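Local coordinates for pyridine nucleotide-disulfide oxidoreductase-like protein (Myceliophthora thermophila, PDB 5MQ6), which catalyses Baeyer-Villiger oxidation with FAD and NADPH, inserting one oxygen atom next to a ketone carbonyl to give esters or lactones, with particular activity on polycyclic ketones, at residues 523-528 with 568-573; 509-514 with 620-625; 142-147 with 324-329. One frame throughout, in Å; residues are numbered along the deposited sequence.

Contact 1 of 3, residues 523-528 with 568-573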
loop_
_atom_site.group_PDB
_atom_site.type_symbol
_atom_site.label_atom_id
_atom_site.label_comp_id
_atom_site.label_asym_id
_atom_site.label_seq_id
_atom_site.Cartn_x
_atom_site.Cartn_y
_atom_site.Cartn_z
ATOM N N GLY A 523 -17.992 -12.603 -15.231
ATOM C CA GLY A 523 -19.079 -12.911 -14.228
ATOM C C GLY A 523 -19.466 -11.774 -13.322
ATOM O O GLY A 523 -20.368 -11.923 -12.537
ATOM N N PHE A 524 -18.794 -10.626 -13.465
ATOM C CA PHE A 524 -18.810 -9.477 -12.540
ATOM C C PHE A 524 -18.900 -8.228 -13.324
ATOM O O PHE A 524 -18.010 -7.398 -13.255
ATOM C CB PHE A 524 -17.612 -9.501 -11.541
ATOM C CG PHE A 524 -17.520 -10.820 -10.778
ATOM C CD1 PHE A 524 -16.878 -11.904 -11.351
ATOM C CD2 PHE A 524 -18.154 -10.980 -9.584
ATOM C CE1 PHE A 524 -16.820 -13.122 -10.741
ATOM C CE2 PHE A 524 -18.120 -12.202 -8.926
ATOM C CZ PHE A 524 -17.456 -13.288 -9.515
ATOM N N PRO A 525 -20.021 -8.099 -14.113
ATOM C CA PRO A 525 -20.249 -6.948 -14.992
ATOM C C PRO A 525 -20.318 -5.674 -14.203
ATOM O O PRO A 525 -20.786 -5.689 -13.074
ATOM C CB PRO A 525 -21.613 -7.265 -15.668
ATOM C CG PRO A 525 -22.309 -8.124 -14.679
ATOM C CD PRO A 525 -21.270 -8.870 -13.932
ATOM N N ASN A 526 -19.842 -4.573 -14.805
ATOM C CA ASN A 526 -19.885 -3.284 -14.177
ATOM C C ASN A 526 -19.149 -3.184 -12.877
ATOM O O ASN A 526 -19.385 -2.268 -12.125
ATOM C CB ASN A 526 -21.319 -2.726 -14.097
ATOM C CG ASN A 526 -21.834 -2.297 -15.450
ATOM O OD1 ASN A 526 -21.210 -2.593 -16.480
ATOM N ND2 ASN A 526 -22.989 -1.583 -15.466
ATOM N N LEU A 527 -18.174 -4.039 -12.650
ATOM C CA LEU A 527 -17.306 -3.942 -11.444
ATOM C C LEU A 527 -15.931 -3.760 -11.960
ATOM O O LEU A 527 -15.493 -4.489 -12.854
ATOM C CB LEU A 527 -17.315 -5.262 -10.680
ATOM C CG LEU A 527 -16.343 -5.395 -9.498
ATOM C CD1 LEU A 527 -16.654 -4.403 -8.359
ATOM C CD2 LEU A 527 -16.290 -6.836 -8.995
ATOM N N PHE A 528 -15.227 -2.802 -11.370
ATOM C CA PHE A 528 -13.839 -2.569 -11.647
ATOM C C PHE A 528 -13.041 -2.346 -10.394
ATOM O O PHE A 528 -13.596 -1.912 -9.413
ATOM C CB PHE A 528 -13.688 -1.338 -12.607
ATOM C CG PHE A 528 -14.297 -1.565 -13.967
ATOM C CD1 PHE A 528 -13.538 -2.153 -15.022
ATOM C CD2 PHE A 528 -15.572 -1.166 -14.226
ATOM C CE1 PHE A 528 -14.120 -2.311 -16.264
ATOM C CE2 PHE A 528 -16.170 -1.376 -15.485
ATOM C CZ PHE A 528 -15.432 -1.881 -16.494
ATOM N N LEU A 568 -23.789 -1.956 -19.892
ATOM C CA LEU A 568 -23.415 -3.123 -19.183
ATOM C C LEU A 568 -22.138 -3.620 -19.828
ATOM O O LEU A 568 -22.182 -4.018 -20.980
ATOM C CB LEU A 568 -24.555 -4.141 -19.279
ATOM C CG LEU A 568 -24.325 -5.424 -18.493
ATOM C CD1 LEU A 568 -24.290 -5.131 -16.990
ATOM C CD2 LEU A 568 -25.375 -6.454 -18.823
ATOM N N VAL A 569 -21.049 -3.694 -19.048
ATOM C CA VAL A 569 -19.740 -3.938 -19.539
ATOM C C VAL A 569 -19.151 -5.083 -18.798
ATOM O O VAL A 569 -18.977 -4.993 -17.572
ATOM C CB VAL A 569 -18.819 -2.732 -19.201
ATOM C CG1 VAL A 569 -17.451 -2.969 -19.800
ATOM C CG2 VAL A 569 -19.390 -1.483 -19.760
ATOM N N GLU A 570 -18.743 -6.133 -19.519
ATOM C CA GLU A 570 -18.311 -7.385 -18.865
ATOM C C GLU A 570 -17.238 -8.027 -19.680
ATOM O O GLU A 570 -17.448 -8.294 -20.860
ATOM C CB GLU A 570 -19.458 -8.407 -18.747
ATOM C CG GLU A 570 -19.080 -9.523 -17.802
ATOM C CD GLU A 570 -20.168 -10.533 -17.519
ATOM O OE1 GLU A 570 -21.296 -10.343 -17.955
ATOM O OE2 GLU A 570 -19.878 -11.525 -16.854
ATOM N N VAL A 571 -16.065 -8.208 -19.093
ATOM C CA VAL A 571 -14.995 -8.922 -19.825
ATOM C C VAL A 571 -15.435 -10.404 -20.117
ATOM O O VAL A 571 -16.108 -11.064 -19.274
ATOM C CB VAL A 571 -13.653 -8.916 -19.107
ATOM C CG1 VAL A 571 -13.660 -9.675 -17.792
ATOM C CG2 VAL A 571 -12.528 -9.482 -20.011
ATOM N N THR A 572 -15.023 -10.910 -21.257
ATOM C CA THR A 572 -15.339 -12.329 -21.538
ATOM C C THR A 572 -14.354 -13.313 -20.846
ATOM O O THR A 572 -13.228 -12.967 -20.511
ATOM C CB THR A 572 -15.318 -12.607 -23.037
ATOM O OG1 THR A 572 -14.026 -12.333 -23.518
ATOM C CG2 THR A 572 -16.305 -11.696 -23.796
ATOM N N SER A 573 -14.748 -14.542 -20.670
ATOM C CA SER A 573 -13.861 -15.569 -20.066
ATOM C C SER A 573 -12.641 -15.781 -20.940
ATOM O O SER A 573 -11.563 -15.950 -20.432
ATOM C CB SER A 573 -14.574 -16.924 -19.780
ATOM O OG SER A 573 -15.214 -17.324 -20.945
HETATM O O HOH W 1 -16.247 -7.703 -16.192
HETATM O O HOH W 2 -16.409 -5.017 -15.371
#
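Asn526 and Val569 hold each other by two hydrogen bonds that run in opposite directions. The backbone N of Asn526 gives a nearly straight bond to Val569 O (2.9 Å, 169° at the hydrogen), while Val569 N donates to the side-chain OD1 of Asn526 at 2.8 Å, tilted 22° from the amide plane. The side-chain carbonyl thus stands in for the backbone acceptor that a neighbouring strand would offer. With CG beside its own backbone N (chi1 -72°), the Asn526 amide is carried to the edge of strand 567-571.

One residue along, Pro525 and Glu570 lie side by side and point the same way, and Pro525 CB also packs on Leu568 CD1 at 3.7 Å. The extended Glu570 chain runs past the proline ring to Gly523, whose N binds OE2 through the anti lone pair in a short but bent bond of 2.7 Å. Next to this pair the ring of Phe528 meets Val569 CG1 with its edge, CZ being 4.0 Å away, and a water that takes up Leu527 O sits over one of its faces. A second water accepts from Val571 N at 3.0 Å.

Further out, Asn526 ND2 is fixed by Ala567 O and Arg217 O, and Glu570 OE1 forms a salt bridge with Arg499. Strand 649-653 pairs with 567-571, and Ile552 and Ile556 of helix 541-562 pack on Phe528. The type II turn from Phe524 to Leu527 and the glycine before it are therefore pinned to a strand edge by a buried amide bonded through both its ends, and by a carboxylate whose negative charge is probably stabilised by the arginine and the glycine N-H together.

Contact 2 of 3, residues 509-514 with 620-625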
loop_
_atom_site.group_PDB
_atom_site.type_symbol
_atom_site.label_atom_id
_atom_site.label_comp_id
_atom_site.label_asym_id
_atom_site.label_seq_id
_atom_site.Cartn_x
_atom_site.Cartn_y
_atom_site.Cartn_z
ATOM N N GLN A 509 -9.738 -18.495 -6.059
ATOM C CA GLN A 509 -9.023 -19.558 -5.322
ATOM C C GLN A 509 -9.063 -20.892 -6.097
ATOM O O GLN A 509 -8.101 -21.633 -6.062
ATOM C CB GLN A 509 -9.620 -19.762 -3.953
ATOM C CG GLN A 509 -9.643 -18.615 -2.965
ATOM C CD GLN A 509 -8.344 -17.817 -2.924
ATOM O OE1 GLN A 509 -7.278 -18.396 -3.041
ATOM N NE2 GLN A 509 -8.441 -16.496 -2.770
ATOM N N THR A 510 -10.166 -21.165 -6.789
ATOM C CA THR A 510 -10.357 -22.403 -7.463
ATOM C C THR A 510 -9.801 -22.441 -8.840
ATOM O O THR A 510 -9.182 -23.407 -9.188
ATOM C CB THR A 510 -11.838 -22.802 -7.563
ATOM O OG1 THR A 510 -12.545 -21.804 -8.316
ATOM C CG2 THR A 510 -12.492 -22.931 -6.192
ATOM N N HIS A 511 -10.045 -21.417 -9.657
ATOM C CA HIS A 511 -9.606 -21.385 -11.041
ATOM C C HIS A 511 -8.305 -20.578 -11.204
ATOM O O HIS A 511 -7.570 -20.748 -12.223
ATOM C CB HIS A 511 -10.757 -20.810 -11.879
ATOM C CG HIS A 511 -10.387 -20.320 -13.272
ATOM N ND1 HIS A 511 -10.127 -21.176 -14.340
ATOM C CD2 HIS A 511 -10.359 -19.057 -13.791
ATOM C CE1 HIS A 511 -9.855 -20.458 -15.418
ATOM N NE2 HIS A 511 -10.002 -19.173 -15.116
ATOM N N GLY A 512 -8.007 -19.722 -10.225
ATOM C CA GLY A 512 -6.810 -18.860 -10.268
ATOM C C GLY A 512 -7.169 -17.422 -10.627
ATOM O O GLY A 512 -8.274 -17.117 -11.145
ATOM N N ALA A 513 -6.207 -16.523 -10.438
ATOM C CA ALA A 513 -6.426 -15.132 -10.776
ATOM C C ALA A 513 -6.900 -15.011 -12.214
ATOM O O ALA A 513 -6.348 -15.657 -13.134
ATOM C CB ALA A 513 -5.174 -14.316 -10.547
ATOM N N ALA A 514 -7.931 -14.190 -12.434
ATOM C CA ALA A 514 -8.400 -13.962 -13.785
ATOM C C ALA A 514 -8.989 -12.612 -13.978
ATOM O O ALA A 514 -10.031 -12.338 -13.396
ATOM C CB ALA A 514 -9.436 -15.016 -14.184
ATOM N N ARG A 620 -0.599 -20.561 -9.498
ATOM C CA ARG A 620 0.015 -19.527 -8.654
ATOM C C ARG A 620 0.630 -18.410 -9.471
ATOM O O ARG A 620 0.465 -17.261 -9.175
ATOM C CB ARG A 620 1.053 -20.142 -7.757
ATOM C CG ARG A 620 0.377 -21.057 -6.743
ATOM C CD ARG A 620 0.801 -20.803 -5.306
ATOM N NE ARG A 620 2.119 -21.339 -5.115
ATOM C CZ ARG A 620 2.376 -22.634 -4.966
ATOM N NH1 ARG A 620 1.392 -23.556 -4.989
ATOM N NH2 ARG A 620 3.638 -23.020 -4.798
ATOM N N ALA A 621 1.258 -18.760 -10.554
ATOM C CA ALA A 621 1.836 -17.794 -11.397
ATOM C C ALA A 621 0.782 -16.831 -11.959
ATOM O O ALA A 621 1.094 -15.696 -12.280
ATOM C CB ALA A 621 2.481 -18.514 -12.537
ATOM N N ARG A 622 -0.460 -17.286 -12.095
ATOM C CA ARG A 622 -1.465 -16.432 -12.684
ATOM C C ARG A 622 -1.672 -15.175 -11.858
ATOM O O ARG A 622 -2.246 -14.201 -12.385
ATOM C CB ARG A 622 -2.840 -17.126 -12.663
ATOM C CG ARG A 622 -2.965 -18.205 -13.596
ATOM C CD ARG A 622 -4.303 -18.919 -13.391
ATOM N NE ARG A 622 -5.410 -18.111 -13.937
ATOM C CZ ARG A 622 -6.185 -18.412 -14.980
ATOM N NH1 ARG A 622 -6.044 -19.536 -15.676
ATOM N NH2 ARG A 622 -7.104 -17.546 -15.348
ATOM N N SER A 623 -1.318 -15.186 -10.564
ATOM C CA SER A 623 -1.633 -14.034 -9.758
ATOM C C SER A 623 -0.603 -12.944 -9.759
ATOM O O SER A 623 -0.838 -11.903 -9.146
ATOM C CB SER A 623 -2.013 -14.440 -8.315
ATOM O OG SER A 623 -0.815 -14.785 -7.653
ATOM N N GLY A 624 0.497 -13.119 -10.489
ATOM C CA GLY A 624 1.561 -12.107 -10.536
ATOM C C GLY A 624 1.310 -11.080 -11.582
ATOM O O GLY A 624 0.178 -10.890 -12.009
ATOM N N ASN A 625 2.384 -10.419 -11.987
ATOM C CA ASN A 625 2.356 -9.251 -12.788
ATOM C C ASN A 625 3.130 -9.413 -14.078
ATOM O O ASN A 625 3.883 -10.343 -14.279
ATOM C CB ASN A 625 2.986 -8.120 -11.981
ATOM C CG ASN A 625 2.008 -7.410 -11.061
ATOM O OD1 ASN A 625 0.840 -7.530 -11.176
ATOM N ND2 ASN A 625 2.543 -6.554 -10.202
#
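The guanidinium group of Arg622 meets the carbonyl of Ala513 side-on, with NE and NH2 both donating to the one oxygen, at 2.7 Å from NE and 3.0 Å from NH2. Ala513 O lies in the guanidinium plane, and the two nitrogens reach it from the same face of the carbonyl. A bend at chi3 (75°) turns the arginine head along the backbone of 511-514, where His511 O stands over one guanidinium face. The imidazole of His511 crosses the arginine at about a right angle, its plane 59° from that of the guanidinium. Both groups are tied to Glu577 of helix 573-585: His511 NE2 bonds to OE1, and Arg622 NH1 forms a salt bridge with OE2. With an alanine here instead of Arg622, Ala513 O is likely to lose both its donors and Glu577 its arginine mate. Beside this grip Ala513 CB packs against Ser623 CA at 3.6 Å. Gly512 lets the chain turn close to the arginine, since a side chain there would clash with Arg622 CD. Helix 504-511 thus ends through a glycine of positive phi, and the loop carbonyl beyond is held by an arginine of the type I turn from Ala621 to Gly624.

Contact 3 of 3, residues 142-147 with 324-329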
loop_
_atom_site.group_PDB
_atom_site.type_symbol
_atom_site.label_atom_id
_atom_site.label_comp_id
_atom_site.label_asym_id
_atom_site.label_seq_id
_atom_site.Cartn_x
_atom_site.Cartn_y
_atom_site.Cartn_z
ATOM N N LEU A 142 -2.827 15.206 -8.826
ATOM C CA LEU A 142 -3.565 16.349 -9.377
ATOM C C LEU A 142 -2.955 17.677 -8.986
ATOM O O LEU A 142 -3.666 18.671 -8.794
ATOM C CB LEU A 142 -5.046 16.284 -8.996
ATOM C CG LEU A 142 -5.826 15.028 -9.478
ATOM C CD1 LEU A 142 -7.115 14.855 -8.636
ATOM C CD2 LEU A 142 -6.102 15.121 -10.962
ATOM N N LEU A 143 -1.628 17.712 -8.935
ATOM C CA LEU A 143 -0.923 18.949 -8.603
ATOM C C LEU A 143 -1.188 20.026 -9.642
ATOM O O LEU A 143 -1.575 21.144 -9.315
ATOM C CB LEU A 143 0.605 18.694 -8.401
ATOM C CG LEU A 143 0.882 18.027 -7.050
ATOM C CD1 LEU A 143 2.372 17.894 -6.754
ATOM C CD2 LEU A 143 0.195 18.643 -5.839
ATOM N N GLU A 144 -1.041 19.673 -10.898
ATOM C CA GLU A 144 -1.235 20.667 -11.921
ATOM C C GLU A 144 -2.689 21.157 -11.913
ATOM O O GLU A 144 -2.911 22.326 -12.126
ATOM C CB GLU A 144 -0.900 20.145 -13.268
ATOM C CG GLU A 144 -1.036 21.239 -14.352
ATOM C CD GLU A 144 -0.547 20.781 -15.713
ATOM O OE1 GLU A 144 -0.091 19.613 -15.892
ATOM O OE2 GLU A 144 -0.658 21.595 -16.636
ATOM N N GLU A 145 -3.654 20.269 -11.641
ATOM C CA GLU A 145 -5.075 20.605 -11.741
ATOM C C GLU A 145 -5.597 21.365 -10.544
ATOM O O GLU A 145 -6.566 22.124 -10.650
ATOM C CB GLU A 145 -5.925 19.365 -11.937
ATOM C CG GLU A 145 -5.613 18.642 -13.214
ATOM C CD GLU A 145 -4.434 17.639 -13.163
ATOM O OE1 GLU A 145 -3.461 17.604 -12.330
ATOM O OE2 GLU A 145 -4.455 16.879 -14.105
ATOM N N THR A 146 -4.966 21.207 -9.401
ATOM C CA THR A 146 -5.350 21.951 -8.256
ATOM C C THR A 146 -4.559 23.269 -8.137
ATOM O O THR A 146 -4.919 24.141 -7.345
ATOM C CB THR A 146 -5.103 21.157 -7.014
ATOM O OG1 THR A 146 -3.764 20.664 -7.036
ATOM C CG2 THR A 146 -6.078 19.966 -6.908
ATOM N N GLY A 147 -3.457 23.404 -8.876
ATOM C CA GLY A 147 -2.504 24.486 -8.610
ATOM C C GLY A 147 -1.704 24.469 -7.288
ATOM O O GLY A 147 -1.024 25.389 -6.984
ATOM N N ARG A 324 7.158 22.109 -15.162
ATOM C CA ARG A 324 7.893 22.614 -16.290
ATOM C C ARG A 324 6.991 22.872 -17.454
ATOM O O ARG A 324 7.377 23.595 -18.326
ATOM C CB ARG A 324 8.945 21.618 -16.767
ATOM C CG ARG A 324 9.903 21.212 -15.684
ATOM C CD ARG A 324 10.021 19.689 -15.559
ATOM N NE ARG A 324 10.976 19.202 -16.510
ATOM C CZ ARG A 324 12.278 19.011 -16.282
ATOM N NH1 ARG A 324 12.842 19.152 -15.118
ATOM N NH2 ARG A 324 13.022 18.623 -17.279
ATOM N N LYS A 325 5.836 22.246 -17.503
ATOM C CA LYS A 325 4.960 22.387 -18.676
ATOM C C LYS A 325 3.661 21.611 -18.492
ATOM O O LYS A 325 3.550 20.935 -17.489
ATOM C CB LYS A 325 5.682 21.936 -19.932
ATOM C CG LYS A 325 5.418 20.526 -20.396
ATOM C CD LYS A 325 5.998 19.504 -19.478
ATOM C CE LYS A 325 6.064 18.191 -20.231
ATOM N NZ LYS A 325 7.058 18.214 -21.340
ATOM N N LYS A 326 2.716 21.680 -19.447
ATOM C CA LYS A 326 1.414 21.013 -19.262
ATOM C C LYS A 326 1.661 19.554 -19.212
ATOM O O LYS A 326 2.330 19.068 -20.048
ATOM C CB LYS A 326 0.417 21.282 -20.411
ATOM C CG LYS A 326 0.064 22.743 -20.538
ATOM C CD LYS A 326 -0.785 23.023 -21.785
ATOM C CE LYS A 326 0.029 23.019 -23.104
ATOM N NZ LYS A 326 0.472 24.393 -23.485
ATOM N N GLY A 327 1.150 18.852 -18.235
ATOM C CA GLY A 327 1.341 17.377 -18.182
ATOM C C GLY A 327 2.647 17.052 -17.498
ATOM O O GLY A 327 3.151 15.951 -17.606
ATOM N N TRP A 328 3.186 17.991 -16.728
ATOM C CA TRP A 328 4.495 17.756 -16.149
ATOM C C TRP A 328 4.556 16.603 -15.152
ATOM O O TRP A 328 5.554 15.913 -15.063
ATOM C CB TRP A 328 5.027 19.018 -15.515
ATOM C CG TRP A 328 4.223 19.515 -14.333
ATOM C CD1 TRP A 328 3.266 20.490 -14.344
ATOM C CD2 TRP A 328 4.397 19.118 -12.965
ATOM N NE1 TRP A 328 2.796 20.692 -13.069
ATOM C CE2 TRP A 328 3.476 19.865 -12.200
ATOM C CE3 TRP A 328 5.219 18.197 -12.322
ATOM C CZ2 TRP A 328 3.309 19.687 -10.846
ATOM C CZ3 TRP A 328 5.085 18.044 -10.891
ATOM C CH2 TRP A 328 4.121 18.782 -10.199
ATOM N N GLN A 329 3.496 16.398 -14.398
ATOM C CA GLN A 329 3.570 15.432 -13.328
ATOM C C GLN A 329 3.662 13.972 -13.826
ATOM O O GLN A 329 4.462 13.158 -13.291
ATOM C CB GLN A 329 2.434 15.655 -12.332
ATOM C CG GLN A 329 2.523 14.781 -11.106
ATOM C CD GLN A 329 1.543 15.178 -10.009
ATOM O OE1 GLN A 329 0.398 15.598 -10.278
ATOM N NE2 GLN A 329 1.968 15.034 -8.784
HETATM O O HOH W 3 -0.763 17.166 -12.209
HETATM O O HOH W 4 0.719 17.496 -14.486
#
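Glu144 reaches across to the turn before helix 328-340 and has the most surface buried of any residue here. With CG anti to the backbone N (chi1 -177°) and the chain extended beyond it, its carboxylate arrives at Gly327, the N-cap residue of that helix. OE1 accepts from Gly327 N with its syn lone pair at 2.8 Å, and the bond is fairly straight (159° at the hydrogen). A bridging water gives OE1 a second donor and in turn accepts from Gln329 N, linking the carboxylate to the first turn of the helix. The negative charge therefore lies at a helix N-terminus, where the dipole and the amide N-H groups would be expected to stabilise it. OE2 lies against Lys326 CA at 3.4 Å.

Gln329 makes the return link, its chain at about a right angle to Leu143. Its OE1 accepts from N of Leu143 (3.2 Å), the first residue of helix 143-146, and also from a water that accepts from Glu144 N and donates to Glu145 OE1. Its NE2 has its main partners in Met140 O and Tyr137 O, so the whole amide is fixed in rotation, with Leu143 CD1 3.5 Å from NE2.

The indole of Trp328 lies alongside both Glu144 and Leu143. It and the Glu144 chain run antiparallel, with NE1 of Trp328 3.7 Å from Glu144 CB, and Leu143 CB packs on CZ2 at 3.8 Å. The carboxylate and ring planes are 26° apart.

Each helix thus has its N-terminal end met by a side chain of the other segment. Beyond them, Leu142 packs on helices 88-99 and 157-170, and His163 of the latter touches Leu143. The contact joins the start of helix 328-340 to this group of helices.

In the fold
Along the chain contact 3 closes before the others open, whereas contact 1 is nested inside the loop closed by contact 2. Contacts 1 and 2 are neighbours: their centres lie about 18 Å apart, their nearest atoms about 6 Å, and strand 527-529, which pairs with strand 218-221 in the mixed sheet, is the next helix or strand after helix 504-511. Helix 573-585, which begins at the end of contact 1, supplies Glu577 to contact 2. Contact 3 is remote, its centre about 33 Å and 37 Å from those of contacts 1 and 2. Contacts 1 and 2 thus bind C-terminal segments to one another, while contact 3 joins helix 328-340 to the region by the FAD-binding Tyr139.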